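Glycosaminoglycan xylosylkinase (Hydra vulgaris, PDB 5XOM) probably phosphorylates the xylose of the proteoglycan linkage region, as a secretory-pathway kinase of the Fam20 family. Local coordinates at residues C319-S323 with S324-R328; L370-D373 with A374-C378. All blocks are in the same frame, centred on the assembly; numbering follows the deposited sequence.

Interaction 1. Residues C319-S323 with S324-R328; sequences CRLRS and STYNR
Arg322 and Tyr326 meet across the first turn of helix 323-334. Arg322 holds the N-cap position, right before the helix. Its carbonyl O takes the backbone N-H of Tyr326, with Tyr326 N 3.1 Å from Arg322 O and an N-H...O angle of 165°. One residue on, Asn327 N donates to Ser323 O at 3.0 Å. These two bonds close the first turn of the helix.

The Arg322 side chain can be followed outward. CB passes Thr325 OG1. CG lies 3.4 Å from Ser324 OG, and CD comes equally close to that hydroxyl. The chain then bends at chi3 (-65°), which turns the guanidinium away from the helix start. There NH1 forms salt bridges with Asp265 and Asp262, and NH2 forms one with Asp391. Three carboxylates thus fix this buried charge. Thr325 OG1 hydrogen-bonds to Asp265 as well, so one aspartate joins two residues of the turn.

Leu321 covers the apolar side. Its CG is anti to the backbone N (chi1 178°), which carries the two methyls to the helix. CD1 lies 3.9 Å from Thr325 CG2. CD2 reaches Tyr326 CB at 3.7 Å and comes obliquely to the tyrosine ring at Tyr326 CD1. The leucine crosses both side chains at about a right angle.

The strand-to-helix junction is packed on several sides. Strand 321-322 runs parallel to strand 388-389, with backbone bonds of Leu321 to Val387 and Ile389 and of Ser323 to Ile389. Helix 259-273 lies against Leu321 and Arg322, and supplies Asp262 and Asp265. The Tyr326 ring meets Phe379 of helix 358-382 edge-to-face.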
ATOM      1  N   CYS A 319     -21.747 -22.681 -14.554  1.00 42.58           N
ATOM      2  CA  CYS A 319     -20.625 -22.648 -15.494  1.00 41.99           C
ATOM      3  C   CYS A 319     -20.369 -21.230 -15.997  1.00 47.64           C
ATOM      4  O   CYS A 319     -20.336 -20.959 -17.199  1.00 44.92           O
ATOM      5  CB  CYS A 319     -20.838 -23.627 -16.647  1.00 48.61           C
ATOM      6  SG  CYS A 319     -20.461 -25.338 -16.176  1.00 55.95           S
ATOM      7  N   ARG A 320     -20.265 -20.306 -15.050  1.00 45.08           N
ATOM      8  CA  ARG A 320     -19.766 -18.968 -15.307  1.00 40.09           C
ATOM      9  C   ARG A 320     -18.690 -18.674 -14.274  1.00 46.54           C
ATOM     10  O   ARG A 320     -18.790 -19.103 -13.118  1.00 45.82           O
ATOM     11  CB  ARG A 320     -20.896 -17.935 -15.243  1.00 40.41           C
ATOM     12  CG  ARG A 320     -22.046 -18.251 -16.209  1.00 46.73           C
ATOM     13  CD  ARG A 320     -23.294 -17.434 -15.908  1.00 48.31           C
ATOM     14  NE  ARG A 320     -23.041 -16.001 -15.968  1.00 53.22           N
ATOM     15  CZ  ARG A 320     -23.091 -15.287 -17.090  1.00 65.24           C
ATOM     16  NH1 ARG A 320     -23.397 -15.878 -18.239  1.00 57.58           N
ATOM     17  NH2 ARG A 320     -22.839 -13.983 -17.060  1.00 67.34           N
ATOM     18  N   LEU A 321     -17.653 -17.960 -14.689  1.00 39.07           N
ATOM     19  CA  LEU A 321     -16.539 -17.689 -13.797  1.00 35.40           C
ATOM     20  C   LEU A 321     -15.932 -16.357 -14.182  1.00 40.44           C
ATOM     21  O   LEU A 321     -15.626 -16.129 -15.356  1.00 36.92           O
ATOM     22  CB  LEU A 321     -15.477 -18.795 -13.857  1.00 35.63           C
ATOM     23  CG  LEU A 321     -14.229 -18.589 -12.984  1.00 35.72           C
ATOM     24  CD1 LEU A 321     -14.590 -18.403 -11.510  1.00 36.96           C
ATOM     25  CD2 LEU A 321     -13.253 -19.745 -13.150  1.00 40.48           C
ATOM     26  N   ARG A 322     -15.777 -15.485 -13.191  1.00 39.63           N
ATOM     27  CA  ARG A 322     -15.197 -14.175 -13.441  1.00 42.24           C
ATOM     28  C   ARG A 322     -13.756 -14.311 -13.900  1.00 50.56           C
ATOM     29  O   ARG A 322     -12.991 -15.119 -13.368  1.00 44.24           O
ATOM     30  CB  ARG A 322     -15.276 -13.317 -12.186  1.00 39.01           C
ATOM     31  CG  ARG A 322     -14.454 -12.041 -12.254  1.00 43.94           C
ATOM     32  CD  ARG A 322     -14.783 -11.108 -11.093  1.00 40.06           C
ATOM     33  NE  ARG A 322     -16.154 -10.610 -11.145  1.00 32.75           N
ATOM     34  CZ  ARG A 322     -17.027 -10.752 -10.159  1.00 38.08           C
ATOM     35  NH1 ARG A 322     -16.695 -11.379  -9.031  1.00 34.05           N
ATOM     36  NH2 ARG A 322     -18.260 -10.266 -10.280  1.00 31.21           N
ATOM     37  N   SER A 323     -13.388 -13.494 -14.889  1.00 44.67           N
ATOM     38  CA  SER A 323     -12.093 -13.637 -15.544  1.00 43.99           C
ATOM     39  C   SER A 323     -10.939 -13.448 -14.564  1.00 42.56           C
ATOM     40  O   SER A 323      -9.980 -14.227 -14.572  1.00 50.03           O
ATOM     41  CB  SER A 323     -11.985 -12.657 -16.712  1.00 49.09           C
ATOM     42  OG  SER A 323     -10.709 -12.727 -17.329  1.00 44.43           O
ATOM     43  N   SER A 324     -10.989 -12.392 -13.742  1.00 41.33           N
ATOM     44  CA  SER A 324      -9.904 -12.151 -12.792  1.00 37.99           C
ATOM     45  C   SER A 324      -9.746 -13.314 -11.814  1.00 37.15           C
ATOM     46  O   SER A 324      -8.623 -13.663 -11.429  1.00 34.81           O
ATOM     47  CB  SER A 324     -10.123 -10.841 -12.029  1.00 34.26           C
ATOM     48  OG  SER A 324     -11.396 -10.794 -11.412  1.00 42.81           O
ATOM     49  N   THR A 325     -10.862 -13.909 -11.384  1.00 36.53           N
ATOM     50  CA  THR A 325     -10.794 -15.067 -10.496  1.00 36.66           C
ATOM     51  C   THR A 325     -10.080 -16.231 -11.175  1.00 38.01           C
ATOM     52  O   THR A 325      -9.204 -16.871 -10.583  1.00 31.62           O
ATOM     53  CB  THR A 325     -12.202 -15.479 -10.063  1.00 39.54           C
ATOM     54  OG1 THR A 325     -12.844 -14.376  -9.410  1.00 36.33           O
ATOM     55  CG2 THR A 325     -12.136 -16.651  -9.084  1.00 35.17           C
ATOM     56  N   TYR A 326     -10.447 -16.518 -12.427  1.00 33.27           N
ATOM     57  CA  TYR A 326      -9.801 -17.590 -13.178  1.00 34.51           C
ATOM     58  C   TYR A 326      -8.301 -17.354 -13.308  1.00 42.19           C
ATOM     59  O   TYR A 326      -7.498 -18.275 -13.117  1.00 41.23           O
ATOM     60  CB  TYR A 326     -10.448 -17.704 -14.555  1.00 40.21           C
ATOM     61  CG  TYR A 326      -9.812 -18.713 -15.484  1.00 52.13           C
ATOM     62  CD1 TYR A 326      -9.815 -20.070 -15.182  1.00 52.90           C
ATOM     63  CD2 TYR A 326      -9.217 -18.305 -16.672  1.00 55.71           C
ATOM     64  CE1 TYR A 326      -9.237 -20.993 -16.041  1.00 56.76           C
ATOM     65  CE2 TYR A 326      -8.639 -19.218 -17.534  1.00 64.03           C
ATOM     66  CZ  TYR A 326      -8.653 -20.559 -17.216  1.00 66.18           C
ATOM     67  OH  TYR A 326      -8.073 -21.467 -18.075  1.00 68.54           O
ATOM     68  N   ASN A 327      -7.906 -16.121 -13.627  1.00 40.29           N
ATOM     69  CA  ASN A 327      -6.487 -15.814 -13.776  1.00 44.22           C
ATOM     70  C   ASN A 327      -5.726 -16.048 -12.478  1.00 42.36           C
ATOM     71  O   ASN A 327      -4.620 -16.601 -12.492  1.00 47.75           O
ATOM     72  CB  ASN A 327      -6.314 -14.373 -14.254  1.00 42.11           C
ATOM     73  CG  ASN A 327      -6.842 -14.165 -15.660  1.00 48.39           C
ATOM     74  OD1 ASN A 327      -6.850 -15.091 -16.475  1.00 44.89           O
ATOM     75  ND2 ASN A 327      -7.288 -12.947 -15.952  1.00 51.27           N
ATOM     76  N   ARG A 328      -6.297 -15.636 -11.342  1.00 37.78           N
ATOM     77  CA  ARG A 328      -5.602 -15.830 -10.072  1.00 37.96           C
ATOM     78  C   ARG A 328      -5.555 -17.306  -9.689  1.00 33.90           C
ATOM     79  O   ARG A 328      -4.546 -17.782  -9.154  1.00 36.85           O
ATOM     80  CB  ARG A 328      -6.268 -15.000  -8.972  1.00 37.37           C
ATOM     81  CG  ARG A 328      -6.289 -13.494  -9.264  1.00 42.36           C
ATOM     82  CD  ARG A 328      -6.596 -12.650  -8.017  1.00 46.02           C
ATOM     83  NE  ARG A 328      -7.902 -12.960  -7.438  1.00 43.18           N
ATOM     84  CZ  ARG A 328      -9.041 -12.365  -7.783  1.00 48.26           C
ATOM     85  NH1 ARG A 328      -9.049 -11.418  -8.714  1.00 47.41           N
ATOM     86  NH2 ARG A 328     -10.177 -12.720  -7.197  1.00 48.77           N
TER

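Interaction 2. Residues L370-D373 with A374-C378; sequences LVQD and AVEKC
Leu370 to Lys377 follow regular alpha-helical geometry, with four successive i to i+4 backbone bonds running from Ala374 N to Leu370 O (3.1 Å) through Lys377 N to Asp373 O (2.8 Å).

Gln372 and Glu376 lie side by side, one turn apart, and point the same way. Glu376 OE2 sits 3.5 Å from Gln372 CG, so the carboxylate rests alongside the aliphatic part of the glutamine. The amide and carboxylate planes are 26° apart. With chi1 at 180° the glutamine chain runs out from the helix fully extended, which brings its CG alongside the Glu376 carboxylate. With an alanine here the methylene beside that carboxylate and the side-chain contact to Thr333 of helix 323-334 would be gone, and the carboxylate is likely to turn more freely.

Val371 and Val375 occupy the buried side, with Val371 CG1 4.5 Å from Val375 CG2. Val371 also touches Phe271 and Leu329 of the neighbouring helices 259-273 and 323-334. On the exposed side Asp373 OD1 lies 4.2 Å from Glu376 OE1. These like charges probably repel each other mildly. The segment is thus amphipathic: the valines face the neighbouring helices and the strand-to-helix junction, while the acidic groups keep to the solvent side.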
ATOM      1  N   LEU A 370      -9.443 -29.807  -7.367  1.00 32.06           N
ATOM      2  CA  LEU A 370     -10.834 -30.147  -7.634  1.00 28.80           C
ATOM      3  C   LEU A 370     -11.595 -28.961  -8.221  1.00 33.15           C
ATOM      4  O   LEU A 370     -12.516 -29.154  -9.023  1.00 38.33           O
ATOM      5  CB  LEU A 370     -11.510 -30.645  -6.356  1.00 30.82           C
ATOM      6  CG  LEU A 370     -10.923 -31.901  -5.698  1.00 36.52           C
ATOM      7  CD1 LEU A 370     -11.576 -32.157  -4.343  1.00 28.62           C
ATOM      8  CD2 LEU A 370     -11.068 -33.120  -6.624  1.00 32.53           C
ATOM      9  N   VAL A 371     -11.230 -27.732  -7.838  1.00 33.75           N
ATOM     10  CA  VAL A 371     -11.828 -26.547  -8.450  1.00 31.14           C
ATOM     11  C   VAL A 371     -11.438 -26.457  -9.918  1.00 34.65           C
ATOM     12  O   VAL A 371     -12.283 -26.229 -10.792  1.00 42.67           O
ATOM     13  CB  VAL A 371     -11.403 -25.282  -7.684  1.00 32.11           C
ATOM     14  CG1 VAL A 371     -11.752 -24.029  -8.478  1.00 31.09           C
ATOM     15  CG2 VAL A 371     -12.066 -25.238  -6.333  1.00 26.51           C
ATOM     16  N   GLN A 372     -10.150 -26.648 -10.208  1.00 37.62           N
ATOM     17  CA  GLN A 372      -9.677 -26.629 -11.587  1.00 40.53           C
ATOM     18  C   GLN A 372     -10.414 -27.661 -12.434  1.00 49.38           C
ATOM     19  O   GLN A 372     -10.802 -27.377 -13.574  1.00 49.85           O
ATOM     20  CB  GLN A 372      -8.168 -26.858 -11.612  1.00 46.04           C
ATOM     21  CG  GLN A 372      -7.542 -26.864 -12.998  1.00 69.47           C
ATOM     22  CD  GLN A 372      -6.025 -26.980 -12.938  1.00 80.81           C
ATOM     23  OE1 GLN A 372      -5.298 -26.195 -13.553  1.00 85.54           O
ATOM     24  NE2 GLN A 372      -5.542 -27.975 -12.206  1.00 81.34           N
ATOM     25  N   ASP A 373     -10.627 -28.862 -11.889  1.00 47.08           N
ATOM     26  CA  ASP A 373     -11.363 -29.892 -12.615  1.00 45.04           C
ATOM     27  C   ASP A 373     -12.782 -29.434 -12.934  1.00 43.99           C
ATOM     28  O   ASP A 373     -13.277 -29.635 -14.051  1.00 42.84           O
ATOM     29  CB  ASP A 373     -11.386 -31.193 -11.810  1.00 55.25           C
ATOM     30  CG  ASP A 373     -10.010 -31.820 -11.665  1.00 60.43           C
ATOM     31  OD1 ASP A 373      -9.079 -31.400 -12.388  1.00 62.81           O
ATOM     32  OD2 ASP A 373      -9.863 -32.734 -10.824  1.00 54.37           O
ATOM     33  N   ALA A 374     -13.465 -28.842 -11.950  1.00 32.40           N
ATOM     34  CA  ALA A 374     -14.834 -28.383 -12.173  1.00 36.85           C
ATOM     35  C   ALA A 374     -14.887 -27.304 -13.246  1.00 40.85           C
ATOM     36  O   ALA A 374     -15.796 -27.295 -14.087  1.00 44.20           O
ATOM     37  CB  ALA A 374     -15.440 -27.869 -10.867  1.00 33.13           C
ATOM     38  N   VAL A 375     -13.912 -26.393 -13.240  1.00 39.82           N
ATOM     39  CA  VAL A 375     -13.871 -25.340 -14.245  1.00 39.95           C
ATOM     40  C   VAL A 375     -13.580 -25.931 -15.619  1.00 48.19           C
ATOM     41  O   VAL A 375     -14.232 -25.584 -16.610  1.00 49.67           O
ATOM     42  CB  VAL A 375     -12.835 -24.268 -13.851  1.00 34.89           C
ATOM     43  CG1 VAL A 375     -12.547 -23.341 -15.027  1.00 38.22           C
ATOM     44  CG2 VAL A 375     -13.313 -23.476 -12.644  1.00 31.96           C
ATOM     45  N   GLU A 376     -12.617 -26.854 -15.695  1.00 44.90           N
ATOM     46  CA  GLU A 376     -12.300 -27.486 -16.970  1.00 45.76           C
ATOM     47  C   GLU A 376     -13.489 -28.282 -17.501  1.00 51.11           C
ATOM     48  O   GLU A 376     -13.704 -28.355 -18.717  1.00 54.46           O
ATOM     49  CB  GLU A 376     -11.059 -28.367 -16.834  1.00 44.94           C
ATOM     50  CG  GLU A 376      -9.762 -27.577 -17.015  1.00 56.86           C
ATOM     51  CD  GLU A 376      -8.539 -28.294 -16.474  1.00 72.87           C
ATOM     52  OE1 GLU A 376      -8.645 -29.493 -16.137  1.00 82.15           O
ATOM     53  OE2 GLU A 376      -7.472 -27.649 -16.363  1.00 74.30           O
ATOM     54  N   LYS A 377     -14.267 -28.901 -16.607  1.00 45.98           N
ATOM     55  CA  LYS A 377     -15.493 -29.561 -17.045  1.00 47.85           C
ATOM     56  C   LYS A 377     -16.491 -28.561 -17.615  1.00 54.30           C
ATOM     57  O   LYS A 377     -17.195 -28.862 -18.588  1.00 53.74           O
ATOM     58  CB  LYS A 377     -16.136 -30.326 -15.890  1.00 48.59           C
ATOM     59  CG  LYS A 377     -17.435 -31.006 -16.288  1.00 48.40           C
ATOM     60  CD  LYS A 377     -18.032 -31.839 -15.167  1.00 54.13           C
ATOM     61  CE  LYS A 377     -19.106 -32.770 -15.709  1.00 59.90           C
ATOM     62  NZ  LYS A 377     -19.380 -33.911 -14.794  1.00 70.77           N
ATOM     63  N   CYS A 378     -16.575 -27.366 -17.020  1.00 53.88           N
ATOM     64  CA  CYS A 378     -17.432 -26.326 -17.586  1.00 53.20           C
ATOM     65  C   CYS A 378     -16.967 -25.927 -18.978  1.00 45.86           C
ATOM     66  O   CYS A 378     -17.789 -25.720 -19.878  1.00 45.01           O
ATOM     67  CB  CYS A 378     -17.471 -25.102 -16.664  1.00 53.27           C
ATOM     68  SG  CYS A 378     -18.629 -25.224 -15.272  1.00 46.96           S
TER

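How the interactions relate
Interaction 1 comes first along the chain and interaction 2 follows it, with their centres about 11 Å apart. The first spans strand 321-322 and the start of helix 323-334. The second lies within helix 358-382. Both belong to the kinase-like C-terminal region of the Fam20 protein. They touch directly. A disulfide joins Cys319 SG to Cys378 SG at 2.0 Å. Farther along the helix, Leu321 CD2 packs on Val375 CG2 at 3.8 Å. The covalent link therefore ties the chain just before the strand to the long helix, while apolar packing joins the two about a turn away. The junction and the long helix are thus held together both covalently and by side-chain packing.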